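Long-range contact in glutathione S-transferase (Burkholderia glumae, PDB 4ISD), which binds glutathione and, as a glutathione transferase homologue, probably conjugates the tripeptide's thiol to electrophilic substrates: residues K6-F20 against V55-D67. Numbering follows the deposited sequence.
Sequences KPITLYVGADYVSAF and VSLTRRVPTLQHD. With GSH (glutathione), chain F.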
loop_
_atom_site.group_PDB
_atom_site.type_symbol
_atom_site.label_atom_id
_atom_site.label_comp_id
_atom_site.label_asym_id
_atom_site.label_seq_id
_atom_site.Cartn_x
_atom_site.Cartn_y
_atom_site.Cartn_z
ATOM N N LYS A 6 -22.062 -12.555 6.143
ATOM C CA LYS A 6 -22.260 -12.172 4.750
ATOM C C LYS A 6 -21.429 -13.099 3.870
ATOM O O LYS A 6 -20.330 -13.510 4.255
ATOM C CB LYS A 6 -21.831 -10.719 4.509
ATOM C CG LYS A 6 -22.343 -9.708 5.524
ATOM C CD LYS A 6 -23.854 -9.587 5.466
ATOM C CE LYS A 6 -24.379 -8.573 6.464
ATOM N NZ LYS A 6 -25.864 -8.559 6.452
ATOM N N PRO A 7 -21.963 -13.448 2.689
ATOM C CA PRO A 7 -21.229 -14.259 1.711
ATOM C C PRO A 7 -19.928 -13.588 1.291
ATOM O O PRO A 7 -19.868 -12.364 1.213
ATOM C CB PRO A 7 -22.194 -14.343 0.525
ATOM C CG PRO A 7 -23.226 -13.278 0.778
ATOM C CD PRO A 7 -23.339 -13.176 2.253
ATOM N N ILE A 8 -18.892 -14.382 1.043
ATOM C CA ILE A 8 -17.583 -13.850 0.690
ATOM C C ILE A 8 -17.013 -14.623 -0.502
ATOM O O ILE A 8 -17.091 -15.850 -0.553
ATOM C CB ILE A 8 -16.607 -13.887 1.903
ATOM C CG1 ILE A 8 -17.116 -12.983 3.035
ATOM C CG2 ILE A 8 -15.200 -13.477 1.495
ATOM C CD1 ILE A 8 -16.277 -13.024 4.315
ATOM N N THR A 9 -16.473 -13.896 -1.478
ATOM C CA THR A 9 -15.834 -14.524 -2.630
ATOM C C THR A 9 -14.441 -13.952 -2.816
ATOM O O THR A 9 -14.202 -12.770 -2.561
ATOM C CB THR A 9 -16.636 -14.312 -3.928
ATOM O OG1 THR A 9 -17.966 -14.828 -3.773
ATOM C CG2 THR A 9 -15.962 -15.026 -5.090
ATOM N N LEU A 10 -13.512 -14.792 -3.248
ATOM C CA LEU A 10 -12.151 -14.336 -3.496
ATOM C C LEU A 10 -11.754 -14.676 -4.930
ATOM O O LEU A 10 -11.934 -15.809 -5.391
ATOM C CB LEU A 10 -11.187 -14.944 -2.467
ATOM C CG LEU A 10 -9.730 -14.484 -2.451
ATOM C CD1 LEU A 10 -9.595 -13.112 -1.817
ATOM C CD2 LEU A 10 -8.851 -15.502 -1.725
ATOM N N TYR A 11 -11.260 -13.666 -5.635
ATOM C CA TYR A 11 -10.791 -13.795 -7.009
ATOM C C TYR A 11 -9.279 -13.911 -6.949
ATOM O O TYR A 11 -8.603 -13.071 -6.344
ATOM C CB TYR A 11 -11.216 -12.565 -7.859
ATOM C CG TYR A 11 -12.718 -12.483 -8.072
ATOM C CD1 TYR A 11 -13.550 -11.934 -7.092
ATOM C CD2 TYR A 11 -13.307 -12.986 -9.230
ATOM C CE1 TYR A 11 -14.926 -11.888 -7.256
ATOM C CE2 TYR A 11 -14.684 -12.940 -9.408
ATOM C CZ TYR A 11 -15.492 -12.387 -8.416
ATOM O OH TYR A 11 -16.868 -12.337 -8.575
ATOM N N VAL A 12 -8.748 -14.961 -7.554
ATOM C CA VAL A 12 -7.305 -15.197 -7.546
ATOM C C VAL A 12 -6.886 -15.566 -8.961
ATOM O O VAL A 12 -7.743 -15.826 -9.807
ATOM C CB VAL A 12 -6.898 -16.329 -6.533
ATOM C CG1 VAL A 12 -7.246 -15.929 -5.097
ATOM C CG2 VAL A 12 -7.566 -17.653 -6.883
ATOM N N GLY A 13 -5.582 -15.576 -9.227
ATOM C CA GLY A 13 -5.086 -16.051 -10.505
ATOM C C GLY A 13 -5.319 -17.550 -10.588
ATOM O O GLY A 13 -5.202 -18.247 -9.578
ATOM N N ALA A 14 -5.647 -18.049 -11.779
ATOM C CA ALA A 14 -5.980 -19.464 -11.951
ATOM C C ALA A 14 -4.824 -20.397 -11.602
ATOM O O ALA A 14 -5.036 -21.594 -11.382
ATOM C CB ALA A 14 -6.465 -19.738 -13.369
ATOM N N ASP A 15 -3.612 -19.844 -11.552
ATOM C CA ASP A 15 -2.400 -20.616 -11.272
ATOM C C ASP A 15 -1.983 -20.633 -9.802
ATOM O O ASP A 15 -1.011 -21.291 -9.443
ATOM C CB ASP A 15 -1.237 -20.112 -12.126
ATOM C CG ASP A 15 -1.399 -20.468 -13.581
ATOM O OD1 ASP A 15 -2.143 -21.431 -13.873
ATOM O OD2 ASP A 15 -0.783 -19.791 -14.432
ATOM N N TYR A 16 -2.710 -19.898 -8.966
ATOM C CA TYR A 16 -2.437 -19.848 -7.530
ATOM C C TYR A 16 -0.994 -19.448 -7.220
ATOM O O TYR A 16 -0.436 -19.816 -6.185
ATOM C CB TYR A 16 -2.794 -21.184 -6.872
ATOM C CG TYR A 16 -4.286 -21.426 -6.787
ATOM C CD1 TYR A 16 -5.006 -21.849 -7.896
ATOM C CD2 TYR A 16 -4.978 -21.224 -5.594
ATOM C CE1 TYR A 16 -6.369 -22.072 -7.821
ATOM C CE2 TYR A 16 -6.346 -21.443 -5.511
ATOM C CZ TYR A 16 -7.034 -21.865 -6.626
ATOM O OH TYR A 16 -8.392 -22.083 -6.552
ATOM N N VAL A 17 -0.400 -18.688 -8.131
ATOM C CA VAL A 17 0.989 -18.284 -7.995
ATOM C C VAL A 17 1.146 -16.987 -7.198
ATOM O O VAL A 17 1.991 -16.918 -6.306
ATOM C CB VAL A 17 1.684 -18.180 -9.372
ATOM C CG1 VAL A 17 3.099 -17.647 -9.220
ATOM C CG2 VAL A 17 1.696 -19.545 -10.058
ATOM N N SER A 18 0.323 -15.981 -7.505
ATOM C CA SER A 18 0.397 -14.672 -6.842
ATOM C C SER A 18 0.711 -14.684 -5.334
ATOM O O SER A 18 0.027 -15.335 -4.547
ATOM C CB SER A 18 -0.887 -13.878 -7.070
ATOM O OG SER A 18 -0.863 -12.658 -6.337
ATOM N N ALA A 19 1.742 -13.941 -4.941
ATOM C CA ALA A 19 2.073 -13.774 -3.534
ATOM C C ALA A 19 0.999 -12.962 -2.829
ATOM O O ALA A 19 0.876 -12.992 -1.600
ATOM C CB ALA A 19 3.391 -13.072 -3.406
ATOM N N PHE A 20 0.227 -12.217 -3.609
ATOM C CA PHE A 20 -0.723 -11.283 -3.039
ATOM C C PHE A 20 -2.092 -11.910 -2.906
ATOM O O PHE A 20 -2.836 -11.597 -1.978
ATOM C CB PHE A 20 -0.758 -9.997 -3.865
ATOM C CG PHE A 20 0.585 -9.340 -3.987
ATOM C CD1 PHE A 20 1.281 -8.953 -2.842
ATOM C CD2 PHE A 20 1.171 -9.138 -5.235
ATOM C CE1 PHE A 20 2.536 -8.356 -2.937
ATOM C CE2 PHE A 20 2.423 -8.546 -5.348
ATOM C CZ PHE A 20 3.108 -8.146 -4.197
ATOM N N VAL A 55 -15.563 -6.588 -11.681
ATOM C CA VAL A 55 -15.575 -6.735 -10.225
ATOM C C VAL A 55 -14.362 -6.051 -9.647
ATOM O O VAL A 55 -14.195 -6.005 -8.423
ATOM C CB VAL A 55 -15.603 -8.220 -9.697
ATOM C CG1 VAL A 55 -16.885 -8.933 -10.086
ATOM C CG2 VAL A 55 -14.378 -9.005 -10.146
ATOM N N SER A 56 -13.514 -5.527 -10.530
ATOM C CA SER A 56 -12.228 -4.998 -10.099
ATOM C C SER A 56 -11.789 -3.747 -10.823
ATOM O O SER A 56 -11.485 -3.776 -12.011
ATOM C CB SER A 56 -11.135 -6.047 -10.267
ATOM O OG SER A 56 -9.880 -5.465 -9.958
ATOM N N LEU A 57 -11.719 -2.652 -10.082
ATOM C CA LEU A 57 -11.263 -1.375 -10.619
ATOM C C LEU A 57 -9.831 -1.444 -11.182
ATOM O O LEU A 57 -9.532 -0.823 -12.191
ATOM C CB LEU A 57 -11.348 -0.306 -9.527
ATOM C CG LEU A 57 -10.781 1.055 -9.906
ATOM C CD1 LEU A 57 -11.668 1.700 -10.955
ATOM C CD2 LEU A 57 -10.619 1.930 -8.662
ATOM N N THR A 58 -8.957 -2.211 -10.540
ATOM C CA THR A 58 -7.542 -2.243 -10.914
ATOM C C THR A 58 -7.191 -3.301 -11.963
ATOM O O THR A 58 -6.109 -3.258 -12.556
ATOM C CB THR A 58 -6.689 -2.546 -9.693
ATOM O OG1 THR A 58 -6.934 -3.898 -9.271
ATOM C CG2 THR A 58 -7.046 -1.606 -8.570
ATOM N N ARG A 59 -8.098 -4.253 -12.168
ATOM C CA ARG A 59 -7.867 -5.395 -13.055
ATOM C C ARG A 59 -6.649 -6.217 -12.643
ATOM O O ARG A 59 -5.877 -6.679 -13.484
ATOM C CB ARG A 59 -7.739 -4.959 -14.508
ATOM C CG ARG A 59 -8.943 -4.184 -15.038
ATOM C CD ARG A 59 -8.828 -4.045 -16.539
ATOM N NE ARG A 59 -9.060 -2.688 -16.998
ATOM C CZ ARG A 59 -8.702 -2.240 -18.197
ATOM N NH1 ARG A 59 -8.077 -3.042 -19.048
ATOM N NH2 ARG A 59 -8.958 -0.986 -18.541
ATOM N N ARG A 60 -6.479 -6.386 -11.339
ATOM C CA ARG A 60 -5.486 -7.301 -10.820
ATOM C C ARG A 60 -6.114 -8.221 -9.766
ATOM O O ARG A 60 -7.138 -7.887 -9.152
ATOM C CB ARG A 60 -4.307 -6.524 -10.246
ATOM C CG ARG A 60 -3.670 -5.578 -11.259
ATOM C CD ARG A 60 -2.275 -5.157 -10.826
ATOM N NE ARG A 60 -2.302 -4.409 -9.572
ATOM C CZ ARG A 60 -1.241 -3.795 -9.063
ATOM N NH1 ARG A 60 -1.333 -3.117 -7.918
ATOM N NH2 ARG A 60 -0.085 -3.855 -9.714
ATOM N N VAL A 61 -5.527 -9.400 -9.592
ATOM C CA VAL A 61 -5.931 -10.287 -8.513
ATOM C C VAL A 61 -4.974 -10.013 -7.361
ATOM O O VAL A 61 -3.825 -9.636 -7.593
ATOM C CB VAL A 61 -5.857 -11.771 -8.935
ATOM C CG1 VAL A 61 -6.959 -12.110 -9.939
ATOM C CG2 VAL A 61 -4.484 -12.096 -9.517
ATOM N N PRO A 62 -5.437 -10.169 -6.111
ATOM C CA PRO A 62 -6.780 -10.558 -5.662
ATOM C C PRO A 62 -7.825 -9.433 -5.693
ATOM O O PRO A 62 -7.505 -8.240 -5.688
ATOM C CB PRO A 62 -6.535 -10.948 -4.206
ATOM C CG PRO A 62 -5.450 -9.979 -3.794
ATOM C CD PRO A 62 -4.521 -9.989 -4.971
ATOM N N THR A 63 -9.086 -9.843 -5.722
ATOM C CA THR A 63 -10.207 -8.954 -5.479
ATOM C C THR A 63 -11.157 -9.654 -4.512
ATOM O O THR A 63 -11.412 -10.853 -4.642
ATOM C CB THR A 63 -10.957 -8.652 -6.773
ATOM O OG1 THR A 63 -10.090 -7.948 -7.674
ATOM C CG2 THR A 63 -12.205 -7.819 -6.486
ATOM N N LEU A 64 -11.674 -8.912 -3.536
ATOM C CA LEU A 64 -12.610 -9.477 -2.566
ATOM C C LEU A 64 -14.035 -8.998 -2.845
ATOM O O LEU A 64 -14.264 -7.818 -3.072
ATOM C CB LEU A 64 -12.196 -9.098 -1.139
ATOM C CG LEU A 64 -13.121 -9.495 0.017
ATOM C CD1 LEU A 64 -12.899 -10.945 0.450
ATOM C CD2 LEU A 64 -12.958 -8.540 1.200
ATOM N N GLN A 65 -14.984 -9.926 -2.852
ATOM C CA GLN A 65 -16.389 -9.561 -2.835
ATOM C C GLN A 65 -17.000 -9.905 -1.484
ATOM O O GLN A 65 -17.138 -11.083 -1.127
ATOM C CB GLN A 65 -17.170 -10.250 -3.946
ATOM C CG GLN A 65 -18.652 -9.953 -3.847
ATOM C CD GLN A 65 -19.366 -10.029 -5.179
ATOM O OE1 GLN A 65 -18.869 -10.634 -6.133
ATOM N NE2 GLN A 65 -20.543 -9.415 -5.251
ATOM N N HIS A 66 -17.355 -8.866 -0.737
ATOM C CA HIS A 66 -17.955 -9.019 0.580
ATOM C C HIS A 66 -19.411 -8.606 0.518
ATOM O O HIS A 66 -19.736 -7.417 0.476
ATOM C CB HIS A 66 -17.211 -8.179 1.624
ATOM C CG HIS A 66 -17.682 -8.420 3.026
ATOM N ND1 HIS A 66 -18.478 -7.529 3.708
ATOM C CD2 HIS A 66 -17.484 -9.464 3.863
ATOM C CE1 HIS A 66 -18.747 -8.006 4.910
ATOM N NE2 HIS A 66 -18.152 -9.177 5.030
ATOM N N ASP A 67 -20.279 -9.607 0.518
ATOM C CA ASP A 67 -21.712 -9.422 0.319
ATOM C C ASP A 67 -21.937 -8.756 -1.043
ATOM O O ASP A 67 -22.027 -9.448 -2.058
ATOM C CB ASP A 67 -22.337 -8.642 1.481
ATOM C CG ASP A 67 -23.858 -8.661 1.456
ATOM O OD1 ASP A 67 -24.454 -8.890 0.378
ATOM O OD2 ASP A 67 -24.464 -8.431 2.526
HETATM N N1 GSH F . -0.481 -4.274 -4.691
HETATM C CA1 GSH F . -1.310 -5.293 -5.295
HETATM C C1 GSH F . -2.000 -6.163 -4.279
HETATM O O11 GSH F . -1.507 -6.365 -3.131
HETATM O O12 GSH F . -3.107 -6.681 -4.589
HETATM C CB1 GSH F . -0.576 -6.104 -6.332
HETATM C CG1 GSH F . -1.581 -7.021 -7.045
HETATM C CD1 GSH F . -0.891 -7.705 -8.241
HETATM O OE1 GSH F . 0.215 -7.328 -8.610
HETATM N N2 GSH F . -1.555 -8.814 -8.930
HETATM C CA2 GSH F . -0.949 -9.494 -10.053
HETATM C C2 GSH F . -1.770 -9.287 -11.289
HETATM O O2 GSH F . -2.982 -9.196 -11.232
HETATM C CB2 GSH F . -0.875 -10.973 -9.805
HETATM S SG2 GSH F . 0.812 -11.497 -9.986
HETATM N N3 GSH F . -1.136 -9.202 -12.583
HETATM C CA3 GSH F . -1.986 -8.995 -13.738
HETATM C C3 GSH F . -1.721 -7.606 -14.243
HETATM O O31 GSH F . -1.227 -6.739 -13.467
HETATM O O32 GSH F . -1.983 -7.313 -15.447
#
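T9 and Y11 pair with Q65 and T63 where strands 8-13 and 63-66 run antiparallel, bringing together the two inner strands of the thioredoxin-like sheet. Y11 N donates to T63 O at 3.0 Å, the pair T9-Q65 is bonded in both directions, and only the return bond from T63 N to Y11 O is weak. On the helix-covered face the packing is close: I8 CG2 meets L64 CD1 at 3.6 Å, while CG1 of the same isoleucine meets H66 CD2, beneath helices 19-31 and 74-84. CG of H66 lies anti to the backbone N (chi1 -173°), which carries the ring alongside I8, and its NE2 is hydrogen-bonded to Y85 OH.

The other face is more open. Here V55 CG2 sits over the centre of the Y11 ring, 3.9 Å from its centroid, a CH-pi contact, while T63 O lies in plane at the ring's edge. At the exposed end K6 reaches past D67, with NZ still 4.2 Å from OD2, so any attraction there is probably screened by solvent.

Just before strand 63-66, the cis peptide bond preceding P62 turns the V61 backbone to glutathione, as in other thioredoxin-fold transferases: V61 N donates to O2, and N2 of the ligand to V61 O at 2.8 Å. V61's methyls pack on the backbone of V12 and G13, and its polar recognition uses backbone N and O, consistent with reading the ligand's peptide main chain.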